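Local coordinates for protein halohydrin epoxidase A (Corynebacterium sp., PDB 4Z9F) that probably catalyses the reversible conversion of vicinal halohydrins into epoxides with release of hydrogen halide, on a Rossmann-type fold without using a nicotinamide cofactor, at residues A16-Y26 with P213-A224; S78-L89 with Q101-P110. The protein carries 1 engineered substitution. All coordinates share one frame; numbering follows the deposited sequence.

Contact 1 (A16-Y26 with P213-A224); sequences AAVEALTRDGY and PDEMGALITFLA
Ala-20 CB rests on Gly-217 CA at 3.4 Å, where two helices flanking the same face of a Rossmann-fold sheet cross. The axes of helix 16-23 and helix 213-224 come within 8.2 Å and cross at -58°. That close approach follows from the small residues at the crossing, Ala-16, Ala-20 and Gly-217: the glycine has no side chain, and Ala-20 CB lies directly on its CA, with Gly-217 O close by.

The other apolar contacts flank this point. Ala-17 CB touches Ile-220 CD1 (3.7 Å) on the side nearer the sheet. Further along, the side chains of Leu-21 and Thr-221 run alongside each other with opposed directions, CD2 of the leucine lying 3.8 Å from CG2 of the threonine. The same Leu-21 CD2 sits 4.0 Å above the centre of the Tyr-26 ring. With the Tyr-26 ring carbon CG set beside its own backbone N (chi1 -71°), the phenol extends to Ala-224, whose CB lies 3.5 Å from Tyr-26 OH. That hydroxyl is hydrogen-bonded to Asp-74. The chain turns back for this through a Schellman motif, in which Gly-25 has a positive phi of 104°.

Beyond the crossing, the far side of helix 213-224 meets a second subunit, where Phe-222 stacks on its counterpart, Phe-222 of that subunit.

Polar contacts are indirect, since no hydrogen bond joins the segments. One water donates to Ala-16 O at 2.7 Å and only weakly to Pro-213 O. A second bridges the opposite end of the crossing, donating to both Asp-24 OD1 and Thr-221 O at 2.6 Å.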
# COMPACT_ATOMS: atom_id res chain seq x y z
N ALA C 16 -2.48 3.35 28.41
CA ALA C 16 -3.42 4.26 27.77
C ALA C 16 -4.79 3.62 27.61
O ALA C 16 -5.82 4.27 27.82
CB ALA C 16 -2.87 4.71 26.41
N ALA C 17 -4.81 2.34 27.23
CA ALA C 17 -6.06 1.64 27.00
C ALA C 17 -6.80 1.41 28.31
O ALA C 17 -8.00 1.65 28.41
CB ALA C 17 -5.78 0.32 26.28
N VAL C 18 -6.08 0.94 29.33
CA VAL C 18 -6.70 0.66 30.62
C VAL C 18 -7.30 1.93 31.21
O VAL C 18 -8.42 1.92 31.74
CB VAL C 18 -5.67 0.01 31.57
CG1 VAL C 18 -6.23 -0.09 32.99
CG2 VAL C 18 -5.27 -1.37 31.06
N GLU C 19 -6.59 3.05 31.11
CA GLU C 19 -7.14 4.30 31.62
C GLU C 19 -8.33 4.78 30.79
O GLU C 19 -9.34 5.20 31.35
CB GLU C 19 -6.07 5.39 31.66
CG GLU C 19 -6.64 6.76 32.00
CD GLU C 19 -5.87 7.48 33.11
OE1 GLU C 19 -5.79 8.73 33.05
OE2 GLU C 19 -5.35 6.79 34.03
N ALA C 20 -8.22 4.75 29.46
CA ALA C 20 -9.30 5.31 28.65
C ALA C 20 -10.58 4.50 28.78
O ALA C 20 -11.67 5.06 28.89
CB ALA C 20 -8.88 5.41 27.19
N LEU C 21 -10.46 3.17 28.74
CA LEU C 21 -11.65 2.32 28.84
C LEU C 21 -12.28 2.42 30.22
O LEU C 21 -13.51 2.42 30.34
CB LEU C 21 -11.27 0.88 28.50
CG LEU C 21 -10.82 0.69 27.04
CD1 LEU C 21 -10.05 -0.61 26.87
CD2 LEU C 21 -12.05 0.72 26.17
N THR C 22 -11.46 2.51 31.27
CA THR C 22 -12.00 2.66 32.62
C THR C 22 -12.79 3.96 32.75
O THR C 22 -13.92 3.97 33.26
CB THR C 22 -10.88 2.61 33.67
OG1 THR C 22 -10.32 1.29 33.73
CG2 THR C 22 -11.40 2.98 35.04
N ARG C 23 -12.23 5.07 32.26
CA ARG C 23 -12.94 6.34 32.29
C ARG C 23 -14.16 6.32 31.38
O ARG C 23 -15.10 7.10 31.60
CB ARG C 23 -11.98 7.48 31.92
CG ARG C 23 -12.62 8.76 31.42
CD ARG C 23 -11.68 9.96 31.54
NE ARG C 23 -10.56 9.86 30.59
CZ ARG C 23 -10.56 10.37 29.37
NH1 ARG C 23 -11.62 11.03 28.91
NH2 ARG C 23 -9.48 10.22 28.58
N ASP C 24 -14.19 5.44 30.39
CA ASP C 24 -15.33 5.34 29.49
C ASP C 24 -16.42 4.41 30.02
O ASP C 24 -17.41 4.18 29.32
CB ASP C 24 -14.86 4.86 28.11
CG ASP C 24 -15.88 5.10 27.01
OD1 ASP C 24 -15.92 4.30 26.05
OD2 ASP C 24 -16.64 6.09 27.11
N GLY C 25 -16.25 3.86 31.22
CA GLY C 25 -17.28 3.07 31.85
C GLY C 25 -17.08 1.57 31.84
O GLY C 25 -17.97 0.85 32.29
N TYR C 26 -15.94 1.09 31.34
CA TYR C 26 -15.68 -0.34 31.29
C TYR C 26 -15.10 -0.86 32.61
O TYR C 26 -14.40 -0.15 33.33
CB TYR C 26 -14.69 -0.69 30.17
CG TYR C 26 -15.22 -0.58 28.75
CD1 TYR C 26 -15.59 0.65 28.23
CD2 TYR C 26 -15.29 -1.69 27.93
CE1 TYR C 26 -16.05 0.77 26.93
CE2 TYR C 26 -15.75 -1.59 26.62
CZ TYR C 26 -16.13 -0.35 26.13
OH TYR C 26 -16.59 -0.21 24.84
N PRO C 213 -0.76 9.70 25.49
CA PRO C 213 -1.56 8.56 25.97
C PRO C 213 -3.06 8.73 25.77
O PRO C 213 -3.71 7.79 25.30
CB PRO C 213 -1.18 8.48 27.46
CG PRO C 213 0.16 9.08 27.54
CD PRO C 213 0.19 10.18 26.51
N ASP C 214 -3.62 9.91 26.07
CA ASP C 214 -5.07 10.08 25.97
C ASP C 214 -5.54 10.11 24.53
O ASP C 214 -6.73 9.88 24.27
CB ASP C 214 -5.55 11.34 26.71
CG ASP C 214 -5.05 12.64 26.07
OD1 ASP C 214 -5.70 13.14 25.12
OD2 ASP C 214 -4.02 13.18 26.53
N GLU C 215 -4.64 10.38 23.59
CA GLU C 215 -5.00 10.35 22.18
C GLU C 215 -5.08 8.92 21.68
O GLU C 215 -5.97 8.58 20.90
CB GLU C 215 -3.99 11.15 21.36
CG GLU C 215 -4.02 12.63 21.69
CD GLU C 215 -2.99 13.42 20.92
OE1 GLU C 215 -3.37 14.42 20.28
OE2 GLU C 215 -1.80 13.05 20.98
N MET C 216 -4.14 8.07 22.10
CA MET C 216 -4.29 6.64 21.87
C MET C 216 -5.54 6.12 22.56
O MET C 216 -6.26 5.29 22.00
CB MET C 216 -3.05 5.89 22.37
CG MET C 216 -3.13 4.37 22.26
SD MET C 216 -3.26 3.73 20.57
CE MET C 216 -1.56 3.82 20.03
N GLY C 217 -5.80 6.62 23.76
CA GLY C 217 -7.01 6.21 24.46
C GLY C 217 -8.26 6.56 23.68
O GLY C 217 -9.18 5.74 23.57
N ALA C 218 -8.31 7.78 23.13
CA ALA C 218 -9.49 8.24 22.41
C ALA C 218 -9.74 7.41 21.15
O ALA C 218 -10.90 7.11 20.82
CB ALA C 218 -9.36 9.72 22.05
N LEU C 219 -8.68 7.03 20.44
CA LEU C 219 -8.85 6.16 19.27
C LEU C 219 -9.41 4.80 19.69
O LEU C 219 -10.34 4.28 19.07
CB LEU C 219 -7.51 5.99 18.54
CG LEU C 219 -7.48 5.00 17.38
CD1 LEU C 219 -8.45 5.44 16.30
CD2 LEU C 219 -6.06 4.83 16.82
N ILE C 220 -8.87 4.23 20.77
CA ILE C 220 -9.29 2.91 21.22
C ILE C 220 -10.76 2.92 21.66
O ILE C 220 -11.52 2.01 21.33
CB ILE C 220 -8.35 2.40 22.32
CG1 ILE C 220 -7.03 1.92 21.71
CG2 ILE C 220 -9.00 1.29 23.13
CD1 ILE C 220 -5.99 1.47 22.73
N THR C 221 -11.18 3.94 22.41
CA THR C 221 -12.57 3.96 22.85
C THR C 221 -13.51 4.32 21.71
O THR C 221 -14.67 3.89 21.70
CB THR C 221 -12.78 4.90 24.04
OG1 THR C 221 -12.40 6.24 23.69
CG2 THR C 221 -11.98 4.43 25.25
N PHE C 222 -13.04 5.11 20.73
CA PHE C 222 -13.84 5.35 19.54
C PHE C 222 -14.06 4.05 18.76
O PHE C 222 -15.18 3.77 18.32
CB PHE C 222 -13.18 6.40 18.64
CG PHE C 222 -13.91 6.62 17.34
CD1 PHE C 222 -15.09 7.33 17.31
CD2 PHE C 222 -13.39 6.13 16.15
CE1 PHE C 222 -15.76 7.55 16.13
CE2 PHE C 222 -14.07 6.35 14.94
CZ PHE C 222 -15.25 7.06 14.95
N LEU C 223 -13.01 3.24 18.61
CA LEU C 223 -13.18 1.95 17.96
C LEU C 223 -14.09 1.04 18.78
O LEU C 223 -15.02 0.43 18.25
CB LEU C 223 -11.83 1.28 17.70
CG LEU C 223 -10.93 2.02 16.69
CD1 LEU C 223 -9.60 1.31 16.49
CD2 LEU C 223 -11.64 2.21 15.33
N ALA C 224 -13.86 0.97 20.10
CA ALA C 224 -14.66 0.09 20.96
C ALA C 224 -16.14 0.44 20.95
O ALA C 224 -16.96 -0.43 21.27
CB ALA C 224 -14.13 0.13 22.39
O HOH W 1 -5.75 6.93 27.86
O HOH W 2 -16.52 3.75 23.58

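Contact 2 (S78-L89 with Q101-P110)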
# COMPACT_ATOMS: atom_id res chain seq x y z
N SER C 78 -5.53 -6.34 22.08
CA SER C 78 -4.40 -7.26 22.00
C SER C 78 -3.14 -6.42 21.89
O SER C 78 -2.68 -6.08 20.80
CB SER C 78 -4.55 -8.20 20.81
OG SER C 78 -3.52 -9.17 20.82
N ASN C 79 -2.59 -6.07 23.04
CA ASN C 79 -1.49 -5.11 23.14
C ASN C 79 -0.18 -5.90 23.23
O ASN C 79 0.43 -6.06 24.28
CB ASN C 79 -1.72 -4.20 24.34
CG ASN C 79 -0.53 -3.36 24.69
OD1 ASN C 79 -0.09 -2.51 23.90
ND2 ASN C 79 -0.02 -3.55 25.89
N ASP C 80 0.25 -6.41 22.08
CA ASP C 80 1.42 -7.28 22.04
C ASP C 80 2.70 -6.46 21.96
O ASP C 80 2.73 -5.40 21.33
CB ASP C 80 1.30 -8.25 20.87
CG ASP C 80 0.00 -9.05 20.93
OD1 ASP C 80 -0.07 -9.98 21.77
OD2 ASP C 80 -0.95 -8.75 20.17
N TYR C 81 3.74 -6.94 22.63
CA TYR C 81 5.02 -6.25 22.70
C TYR C 81 6.08 -7.28 23.07
O TYR C 81 5.76 -8.38 23.54
CB TYR C 81 4.98 -5.09 23.70
CG TYR C 81 5.59 -5.45 25.04
CD1 TYR C 81 6.83 -4.95 25.42
CD2 TYR C 81 4.93 -6.31 25.92
CE1 TYR C 81 7.40 -5.29 26.65
CE2 TYR C 81 5.49 -6.64 27.14
CZ TYR C 81 6.71 -6.13 27.50
OH TYR C 81 7.27 -6.47 28.71
N ILE C 82 7.33 -6.93 22.82
CA ILE C 82 8.44 -7.78 23.27
C ILE C 82 9.41 -6.85 24.01
O ILE C 82 9.52 -5.67 23.65
CB ILE C 82 9.08 -8.54 22.09
CG1 ILE C 82 10.07 -9.60 22.60
CG2 ILE C 82 9.75 -7.58 21.09
CD1 ILE C 82 10.45 -10.65 21.57
N PRO C 83 10.05 -7.31 25.08
CA PRO C 83 10.95 -6.43 25.83
C PRO C 83 12.09 -5.93 24.95
O PRO C 83 12.74 -6.71 24.24
CB PRO C 83 11.46 -7.32 26.97
CG PRO C 83 10.31 -8.27 27.22
CD PRO C 83 9.77 -8.56 25.83
N ARG C 84 12.31 -4.62 24.98
CA ARG C 84 13.46 -4.01 24.34
C ARG C 84 14.74 -4.65 24.84
O ARG C 84 14.77 -5.18 25.96
CB ARG C 84 13.49 -2.52 24.62
CG ARG C 84 12.26 -1.81 24.18
CD ARG C 84 12.36 -0.35 24.53
NE ARG C 84 13.47 0.32 23.85
CZ ARG C 84 13.71 1.62 23.94
NH1 ARG C 84 12.92 2.39 24.68
NH2 ARG C 84 14.73 2.17 23.28
N PRO C 85 15.81 -4.61 24.03
CA PRO C 85 15.85 -4.00 22.70
C PRO C 85 15.54 -5.01 21.60
O PRO C 85 16.07 -4.86 20.50
CB PRO C 85 17.29 -3.50 22.60
CG PRO C 85 18.06 -4.59 23.32
CD PRO C 85 17.15 -5.09 24.44
N MET C 86 14.73 -6.02 21.91
CA MET C 86 14.53 -7.10 20.95
C MET C 86 13.85 -6.62 19.68
O MET C 86 14.03 -7.22 18.62
CB MET C 86 13.74 -8.25 21.59
CG MET C 86 14.48 -8.95 22.73
SD MET C 86 13.72 -10.52 23.23
CE MET C 86 14.26 -11.62 21.92
N ASN C 87 13.08 -5.53 19.75
CA ASN C 87 12.51 -4.96 18.54
C ASN C 87 13.58 -4.57 17.53
O ASN C 87 13.31 -4.55 16.32
CB ASN C 87 11.65 -3.75 18.87
CG ASN C 87 12.46 -2.57 19.40
OD1 ASN C 87 13.30 -2.72 20.28
ND2 ASN C 87 12.21 -1.38 18.85
N ARG C 88 14.81 -4.31 17.99
CA ARG C 88 15.89 -3.90 17.10
C ARG C 88 16.86 -5.03 16.79
O ARG C 88 17.97 -4.76 16.32
CB ARG C 88 16.64 -2.71 17.70
CG ARG C 88 15.87 -1.42 17.58
CD ARG C 88 16.62 -0.29 18.25
NE ARG C 88 16.19 1.00 17.74
CZ ARG C 88 16.83 1.68 16.80
NH1 ARG C 88 16.36 2.85 16.40
NH2 ARG C 88 17.95 1.20 16.26
N LEU C 89 16.48 -6.29 17.04
CA LEU C 89 17.38 -7.39 16.73
C LEU C 89 17.64 -7.42 15.23
O LEU C 89 16.69 -7.37 14.43
CB LEU C 89 16.79 -8.73 17.18
CG LEU C 89 16.99 -9.01 18.67
CD1 LEU C 89 16.12 -10.17 19.13
CD2 LEU C 89 18.46 -9.30 18.97
N GLN C 101 11.21 -16.14 19.52
CA GLN C 101 10.50 -15.38 20.54
C GLN C 101 9.87 -14.12 19.97
O GLN C 101 8.85 -13.65 20.48
CB GLN C 101 11.44 -15.00 21.68
CG GLN C 101 10.74 -14.21 22.76
CD GLN C 101 11.65 -13.84 23.90
OE1 GLN C 101 12.83 -14.20 23.90
NE2 GLN C 101 11.13 -13.10 24.86
N VAL C 102 10.48 -13.54 18.94
CA VAL C 102 9.89 -12.36 18.31
C VAL C 102 8.55 -12.71 17.69
O VAL C 102 7.54 -12.02 17.89
CB VAL C 102 10.86 -11.77 17.28
CG1 VAL C 102 10.15 -10.72 16.43
CG2 VAL C 102 12.08 -11.18 17.98
N PHE C 103 8.52 -13.80 16.92
CA PHE C 103 7.27 -14.23 16.31
C PHE C 103 6.29 -14.73 17.36
O PHE C 103 5.09 -14.47 17.27
CB PHE C 103 7.54 -15.30 15.26
CG PHE C 103 7.98 -14.73 13.95
CD1 PHE C 103 9.31 -14.43 13.72
CD2 PHE C 103 7.05 -14.44 12.96
CE1 PHE C 103 9.72 -13.89 12.52
CE2 PHE C 103 7.45 -13.89 11.75
CZ PHE C 103 8.79 -13.62 11.54
N GLU C 104 6.80 -15.43 18.39
CA GLU C 104 5.92 -15.92 19.44
C GLU C 104 5.16 -14.78 20.09
O GLU C 104 3.93 -14.83 20.21
CB GLU C 104 6.72 -16.70 20.49
CG GLU C 104 5.84 -17.52 21.43
CD GLU C 104 5.21 -18.72 20.75
OE1 GLU C 104 4.11 -19.14 21.17
OE2 GLU C 104 5.82 -19.26 19.80
N ALA C 105 5.87 -13.71 20.48
CA ALA C 105 5.22 -12.63 21.22
C ALA C 105 4.34 -11.76 20.32
O ALA C 105 3.30 -11.25 20.75
CB ALA C 105 6.27 -11.76 21.92
N LEU C 106 4.76 -11.55 19.07
CA LEU C 106 4.09 -10.56 18.24
C LEU C 106 3.14 -11.15 17.21
O LEU C 106 2.30 -10.42 16.69
CB LEU C 106 5.13 -9.69 17.52
CG LEU C 106 6.16 -9.07 18.46
CD1 LEU C 106 7.14 -8.28 17.65
CD2 LEU C 106 5.47 -8.20 19.52
N SER C 107 3.24 -12.46 16.93
CA SER C 107 2.44 -13.08 15.89
C SER C 107 1.68 -14.30 16.40
O SER C 107 0.48 -14.43 16.13
CB SER C 107 3.33 -13.48 14.71
OG SER C 107 4.18 -12.40 14.35
N ILE C 108 2.36 -15.21 17.09
CA ILE C 108 1.70 -16.44 17.53
C ILE C 108 0.77 -16.16 18.70
O ILE C 108 -0.40 -16.58 18.70
CB ILE C 108 2.73 -17.53 17.85
CG1 ILE C 108 3.59 -17.83 16.63
CG2 ILE C 108 2.01 -18.80 18.31
CD1 ILE C 108 2.85 -18.52 15.50
N PHE C 109 1.27 -15.46 19.72
CA PHE C 109 0.44 -15.10 20.87
C PHE C 109 -0.88 -14.44 20.47
O PHE C 109 -1.93 -14.89 20.95
CB PHE C 109 1.27 -14.22 21.83
CG PHE C 109 0.63 -13.97 23.17
CD1 PHE C 109 -0.40 -13.04 23.31
CD2 PHE C 109 1.10 -14.62 24.30
CE1 PHE C 109 -0.96 -12.80 24.55
CE2 PHE C 109 0.55 -14.38 25.53
CZ PHE C 109 -0.48 -13.46 25.66
N PRO C 110 -0.91 -13.40 19.62
CA PRO C 110 -2.22 -12.84 19.25
C PRO C 110 -3.09 -13.79 18.44
O PRO C 110 -4.32 -13.76 18.59
CB PRO C 110 -1.85 -11.58 18.45
CG PRO C 110 -0.41 -11.76 18.05
CD PRO C 110 0.21 -12.57 19.14
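Ile-82 and Asp-80 face Ala-105 and Leu-106 in the Rossmann-fold crossover that leads from strand 73-79 into helix 96-123. The tight part is built largely from side chains laid against backbone. Ile-82 CG1 is anti to the backbone N (chi1 -170°), which sends CD1 down to the helix, 3.6 Å from Gln-101 O and also against Val-102 CA. In return, Leu-106 CD2 lies 3.7 Å from Tyr-81 C.

Nearer the strand, the Asp-80 carboxylate crosses Pro-110, with OD2 3.4 Å from the proline CB, while OD1 comes equally close to Phe-109 CD1, the carboxylate and ring planes being 71° apart. The helix is irregular here. A wider pi-type turn spans 104-108, where Phe-103 O accepts from both Ser-107 N and Ile-108 N, and Pro-110 has no N-H with which to continue the pattern. Ala-105 O is accordingly buried without any polar partner, facing Asp-80 CB at 3.6 Å.

Contact is looser toward solvent, at the start of 101-110. Exposed Gln-101, extended beyond CG, is met across its amide end by Met-86, whose CE lies 3.6 Å from Gln-101 OE1. No hydrogen bond spans the segments anywhere. The buried carboxylate is instead held from within its own segment: Ser-78 OG donates to Asp-80 OD2 at 2.7 Å, on the syn side and 23° out of the carboxylate plane.

In the fold
Contacts 1 and 2 lie on opposite sides of the chain's centre, packing helices 14-23 and 213-224 on one face of the parallel sheet and helix 96-123 on the other. Their centres are 23 Å apart and their nearest atoms about 6 Å apart, without touching. Along the chain, contact 2 is nested within the loop that contact 1 closes. Asn-79 offers a bridge: its side chain bonds His-11 O and Ala-13 N, just before helix 14-23. Contact 2 probably lies nearer the catalytic pocket: Tyr-147 and Arg-151, by family probably two members of the Ser-Tyr-Arg triad, touch it, Tyr-147 packing on Leu-106 and Arg-151 NH2 hydrogen-bonding to Asp-80 O.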